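Local coordinates for protein endo-beta-1,4-glucanase (cellulase B) (Bacillus halodurans, PDB 4V2X) that probably hydrolyses beta-1,4-glucosidic linkages in cellulose and related beta-glucans, as a three-module family 5 glycoside hydrolase with Ig-like and CBM46 modules, at residues I404-L418 and L436-S449. Sequence-based numbering, arbitrary orientation. Where two conformers were deposited one is given.
Sequences IADATVSLQLHGNEL and LNGERLTVKAHVLS
Strands 407-412 and 440-443 run antiparallel at 151°, with Ala407-Val443 and Val409-Leu441 as hydrogen-bonded pairs; Leu411 N extends the pattern to Glu439 O at 2.8 Å. On one face the hydroxyls of Thr408 and Thr442 meet, OG1 to OG1 2.8 Å, and Thr408 CG2 lies at the edge of the Arg440 guanidinium. The other face is apolar: Val409 and Leu441 lie side by side, and Leu411 CD1 reaches Leu436 CD1 at 3.9 Å. At either end a carboxylate takes a backbone N-H on its anti side, the donor tilted out of the carboxylate plane. Asp406 OD1 takes Ala445 N (2.7 Å) where helix 445-452 begins, while Glu439 OE2 takes Leu413 N in a nearly straight bond (175°) and also accepts from a water that itself accepts from His414 N. Ile404, its CG2 anti to the backbone N (CG1 at chi1 -67°), rests CG2 on Leu448 CB (3.7 Å) and CD1 on Ser449 CA. A serine in its place would probably open a gap beside Leu448 and Ser449, leaving this helix turn less firmly covered. Within the Ig-like module, this pair is central in a four-stranded sheet, between strands 390-391 and 434-437, and Val409, Leu411 and Leu441 pack on Phe475 of the facing sheet's strand 473-480.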
loop_
_atom_site.group_PDB
_atom_site.type_symbol
_atom_site.label_atom_id
_atom_site.label_comp_id
_atom_site.label_asym_id
_atom_site.label_seq_id
_atom_site.Cartn_x
_atom_site.Cartn_y
_atom_site.Cartn_z
ATOM N N ILE A 404 54.170 16.098 35.951
ATOM C CA ILE A 404 52.883 15.410 36.015
ATOM C C ILE A 404 51.965 16.154 36.987
ATOM O O ILE A 404 52.342 16.398 38.128
ATOM C CB ILE A 404 53.068 13.933 36.425
ATOM C CG1 ILE A 404 53.810 13.191 35.308
ATOM C CG2 ILE A 404 51.720 13.274 36.731
ATOM C CD1 ILE A 404 54.243 11.786 35.670
ATOM N N ALA A 405 50.785 16.545 36.514
ATOM C CA ALA A 405 49.811 17.253 37.337
ATOM C C ALA A 405 48.610 16.367 37.650
ATOM O O ALA A 405 48.508 15.237 37.163
ATOM C CB ALA A 405 49.351 18.515 36.631
ATOM N N ASP A 406 47.702 16.891 38.470
ATOM C CA ASP A 406 46.428 16.224 38.716
ATOM C C ASP A 406 45.655 16.156 37.406
ATOM O O ASP A 406 45.666 17.109 36.619
ATOM C CB ASP A 406 45.593 16.976 39.753
ATOM C CG ASP A 406 46.251 17.039 41.120
ATOM O OD1 ASP A 406 47.258 16.342 41.363
ATOM O OD2 ASP A 406 45.742 17.801 41.967
ATOM N N ALA A 407 45.021 15.012 37.157
ATOM C CA ALA A 407 44.158 14.840 36.007
ATOM C C ALA A 407 42.720 14.888 36.482
ATOM O O ALA A 407 42.334 14.129 37.374
ATOM C CB ALA A 407 44.437 13.508 35.333
ATOM N N THR A 408 41.935 15.783 35.900
ATOM C CA THR A 408 40.513 15.864 36.209
ATOM C C THR A 408 39.712 15.472 34.974
ATOM O O THR A 408 39.921 16.014 33.886
ATOM C CB THR A 408 40.109 17.261 36.712
ATOM O OG1 THR A 408 40.808 17.537 37.932
ATOM C CG2 THR A 408 38.610 17.323 36.980
ATOM N N VAL A 409 38.805 14.517 35.151
ATOM C CA VAL A 409 37.973 14.019 34.066
ATOM C C VAL A 409 36.508 14.055 34.488
ATOM O O VAL A 409 36.187 13.880 35.670
ATOM C CB VAL A 409 38.361 12.579 33.642
ATOM C CG1 VAL A 409 39.714 12.572 32.942
ATOM C CG2 VAL A 409 38.383 11.623 34.829
ATOM N N SER A 410 35.634 14.288 33.517
ATOM C CA SER A 410 34.195 14.293 33.743
ATOM C C SER A 410 33.644 12.883 33.609
ATOM O O SER A 410 33.900 12.210 32.615
ATOM C CB SER A 410 33.493 15.211 32.745
ATOM O OG SER A 410 33.789 16.568 33.033
ATOM N N LEU A 411 32.896 12.459 34.625
ATOM C CA LEU A 411 32.174 11.211 34.608
ATOM C C LEU A 411 30.728 11.482 34.249
ATOM O O LEU A 411 30.209 12.568 34.486
ATOM C CB LEU A 411 32.192 10.557 35.995
ATOM C CG LEU A 411 33.536 10.270 36.658
ATOM C CD1 LEU A 411 33.300 9.601 38.007
ATOM C CD2 LEU A 411 34.427 9.417 35.763
ATOM N N GLN A 412 30.088 10.485 33.659
ATOM C CA GLN A 412 28.646 10.480 33.505
ATOM C C GLN A 412 28.151 9.321 34.367
ATOM O O GLN A 412 28.223 8.156 33.961
ATOM C CB GLN A 412 28.265 10.324 32.033
ATOM C CG GLN A 412 28.600 11.541 31.170
ATOM C CD GLN A 412 30.066 11.639 30.779
ATOM O OE1 GLN A 412 30.655 10.683 30.269
ATOM N NE2 GLN A 412 30.661 12.811 30.997
ATOM N N LEU A 413 27.682 9.644 35.570
ATOM C CA LEU A 413 27.383 8.622 36.571
ATOM C C LEU A 413 26.185 7.743 36.225
ATOM O O LEU A 413 26.132 6.584 36.649
ATOM C CB LEU A 413 27.213 9.258 37.958
ATOM C CG LEU A 413 28.514 9.781 38.580
ATOM C CD1 LEU A 413 28.222 10.579 39.841
ATOM C CD2 LEU A 413 29.493 8.648 38.867
ATOM N N HIS A 414 25.235 8.274 35.456
ATOM C CA HIS A 414 24.074 7.495 35.011
ATOM C C HIS A 414 23.339 6.866 36.199
ATOM O O HIS A 414 22.863 5.729 36.124
ATOM C CB HIS A 414 24.485 6.405 33.998
ATOM C CG HIS A 414 24.927 6.936 32.670
ATOM N ND1 HIS A 414 25.818 6.265 31.860
ATOM C CD2 HIS A 414 24.597 8.071 32.008
ATOM C CE1 HIS A 414 26.020 6.965 30.758
ATOM N NE2 HIS A 414 25.295 8.067 30.826
ATOM N N GLY A 415 23.263 7.604 37.302
ATOM C CA GLY A 415 22.529 7.149 38.488
ATOM C C GLY A 415 23.302 6.295 39.475
ATOM O O GLY A 415 22.748 5.872 40.494
ATOM N N ASN A 416 24.582 6.041 39.198
ATOM C CA ASN A 416 25.416 5.250 40.091
ATOM C C ASN A 416 26.276 6.127 40.976
ATOM O O ASN A 416 26.323 7.345 40.802
ATOM C CB ASN A 416 26.312 4.312 39.294
ATOM C CG ASN A 416 25.528 3.433 38.345
ATOM O OD1 ASN A 416 24.408 3.008 38.647
ATOM N ND2 ASN A 416 26.112 3.155 37.185
ATOM N N GLU A 417 26.949 5.496 41.929
ATOM C CA GLU A 417 27.882 6.182 42.806
ATOM C C GLU A 417 29.269 5.566 42.630
ATOM O O GLU A 417 29.404 4.355 42.442
ATOM C CB GLU A 417 27.441 6.059 44.267
ATOM C CG GLU A 417 26.000 6.492 44.541
ATOM C CD GLU A 417 25.766 7.990 44.402
ATOM O OE1 GLU A 417 26.746 8.761 44.288
ATOM O OE2 GLU A 417 24.584 8.404 44.417
ATOM N N LEU A 418 30.292 6.410 42.683
ATOM C CA LEU A 418 31.679 5.946 42.681
ATOM C C LEU A 418 31.977 5.301 44.034
ATOM O O LEU A 418 31.777 5.928 45.069
ATOM C CB LEU A 418 32.625 7.125 42.447
ATOM C CG LEU A 418 34.120 6.802 42.387
ATOM C CD1 LEU A 418 34.466 6.150 41.059
ATOM C CD2 LEU A 418 34.940 8.067 42.598
ATOM N N LEU A 436 36.259 13.135 44.140
ATOM C CA LEU A 436 35.093 13.272 43.284
ATOM C C LEU A 436 34.315 14.478 43.761
ATOM O O LEU A 436 33.841 14.510 44.896
ATOM C CB LEU A 436 34.219 12.024 43.340
ATOM C CG LEU A 436 32.972 12.068 42.449
ATOM C CD1 LEU A 436 33.356 12.134 40.975
ATOM C CD2 LEU A 436 32.084 10.868 42.725
ATOM N N ASN A 437 34.213 15.481 42.897
ATOM C CA ASN A 437 33.411 16.661 43.171
ATOM C C ASN A 437 32.306 16.730 42.135
ATOM O O ASN A 437 32.549 17.080 40.983
ATOM C CB ASN A 437 34.291 17.902 43.138
ATOM C CG ASN A 437 35.365 17.870 44.212
ATOM O OD1 ASN A 437 35.062 17.961 45.403
ATOM N ND2 ASN A 437 36.625 17.723 43.800
ATOM N N GLY A 438 31.094 16.369 42.548
ATOM C CA GLY A 438 29.989 16.173 41.618
ATOM C C GLY A 438 30.320 15.014 40.698
ATOM O O GLY A 438 30.514 13.890 41.152
ATOM N N GLU A 439 30.422 15.302 39.408
ATOM C CA GLU A 439 30.835 14.303 38.425
ATOM C C GLU A 439 32.261 14.541 37.927
ATOM O O GLU A 439 32.707 13.867 36.994
ATOM C CB GLU A 439 29.848 14.273 37.250
ATOM C CG GLU A 439 28.519 13.613 37.593
ATOM C CD GLU A 439 27.609 13.445 36.388
ATOM O OE1 GLU A 439 27.389 14.436 35.659
ATOM O OE2 GLU A 439 27.102 12.324 36.168
ATOM N N ARG A 440 32.976 15.482 38.546
ATOM C CA ARG A 440 34.380 15.739 38.210
ATOM C C ARG A 440 35.301 14.889 39.079
ATOM O O ARG A 440 35.431 15.128 40.286
ATOM C CB ARG A 440 34.729 17.216 38.398
ATOM C CG ARG A 440 33.929 18.162 37.519
ATOM C CD ARG A 440 34.482 18.214 36.105
ATOM N NE ARG A 440 35.710 19.009 36.026
ATOM C CZ ARG A 440 35.757 20.344 36.051
ATOM N NH1 ARG A 440 34.643 21.071 36.146
ATOM N NH2 ARG A 440 36.932 20.961 35.976
ATOM N N LEU A 441 35.936 13.901 38.453
ATOM C CA LEU A 441 36.911 13.037 39.119
ATOM C C LEU A 441 38.325 13.566 38.939
ATOM O O LEU A 441 38.795 13.719 37.810
ATOM C CB LEU A 441 36.847 11.621 38.545
ATOM C CG LEU A 441 37.851 10.606 39.104
ATOM C CD1 LEU A 441 37.603 10.340 40.582
ATOM C CD2 LEU A 441 37.793 9.308 38.314
ATOM N N THR A 442 39.009 13.820 40.049
ATOM C CA THR A 442 40.410 14.209 40.010
ATOM C C THR A 442 41.281 13.055 40.486
ATOM O O THR A 442 41.098 12.550 41.596
ATOM C CB THR A 442 40.683 15.445 40.893
ATOM O OG1 THR A 442 39.956 16.563 40.384
ATOM C CG2 THR A 442 42.161 15.781 40.908
ATOM N N VAL A 443 42.213 12.633 39.637
ATOM C CA VAL A 443 43.250 11.693 40.028
ATOM C C VAL A 443 44.512 12.497 40.352
ATOM O O VAL A 443 45.033 13.223 39.505
ATOM C CB VAL A 443 43.553 10.667 38.916
ATOM C CG1 VAL A 443 44.540 9.621 39.420
ATOM C CG2 VAL A 443 42.275 10.001 38.426
ATOM N N LYS A 444 45.014 12.351 41.575
ATOM C CA LYS A 444 46.137 13.173 42.030
ATOM C C LYS A 444 47.454 12.809 41.326
ATOM O O LYS A 444 47.713 11.644 41.002
ATOM C CB LYS A 444 46.297 13.079 43.550
ATOM C CG LYS A 444 45.101 13.580 44.346
ATOM C CD LYS A 444 44.977 15.094 44.316
ATOM C CE LYS A 444 43.647 15.559 44.893
ATOM N NZ LYS A 444 43.507 15.281 46.348
ATOM N N ALA A 445 48.273 13.833 41.103
ATOM C CA ALA A 445 49.558 13.716 40.417
ATOM C C ALA A 445 50.432 12.552 40.883
ATOM O O ALA A 445 51.012 11.845 40.055
ATOM C CB ALA A 445 50.332 15.023 40.567
ATOM N N HIS A 446 50.537 12.356 42.198
ATOM C CA HIS A 446 51.432 11.322 42.730
ATOM C C HIS A 446 51.007 9.921 42.305
ATOM O O HIS A 446 51.848 9.038 42.165
ATOM C CB HIS A 446 51.582 11.410 44.258
ATOM C CG HIS A 446 50.313 11.182 45.016
ATOM N ND1 HIS A 446 49.438 12.200 45.321
ATOM C CD2 HIS A 446 49.775 10.055 45.542
ATOM C CE1 HIS A 446 48.414 11.713 45.995
ATOM N NE2 HIS A 446 48.594 10.413 46.145
ATOM N N VAL A 447 49.707 9.729 42.089
ATOM C CA VAL A 447 49.191 8.452 41.582
ATOM C C VAL A 447 49.635 8.241 40.137
ATOM O O VAL A 447 50.098 7.165 39.771
ATOM C CB VAL A 447 47.651 8.388 41.658
ATOM C CG1 VAL A 447 47.126 7.118 40.989
ATOM C CG2 VAL A 447 47.177 8.471 43.107
ATOM N N LEU A 448 49.489 9.278 39.319
ATOM C CA LEU A 448 49.879 9.210 37.917
ATOM C C LEU A 448 51.392 9.074 37.778
ATOM O O LEU A 448 51.873 8.324 36.934
ATOM C CB LEU A 448 49.365 10.439 37.157
ATOM C CG LEU A 448 47.838 10.594 37.147
ATOM C CD1 LEU A 448 47.434 11.960 36.611
ATOM C CD2 LEU A 448 47.171 9.494 36.337
ATOM N N SER A 449 52.130 9.791 38.620
ATOM C CA SER A 449 53.587 9.673 38.657
ATOM C C SER A 449 54.027 8.254 39.033
ATOM O O SER A 449 54.947 7.718 38.431
ATOM C CB SER A 449 54.185 10.704 39.621
ATOM O OG SER A 449 55.592 10.587 39.668
HETATM O O HOH W 1 24.833 10.938 34.437
#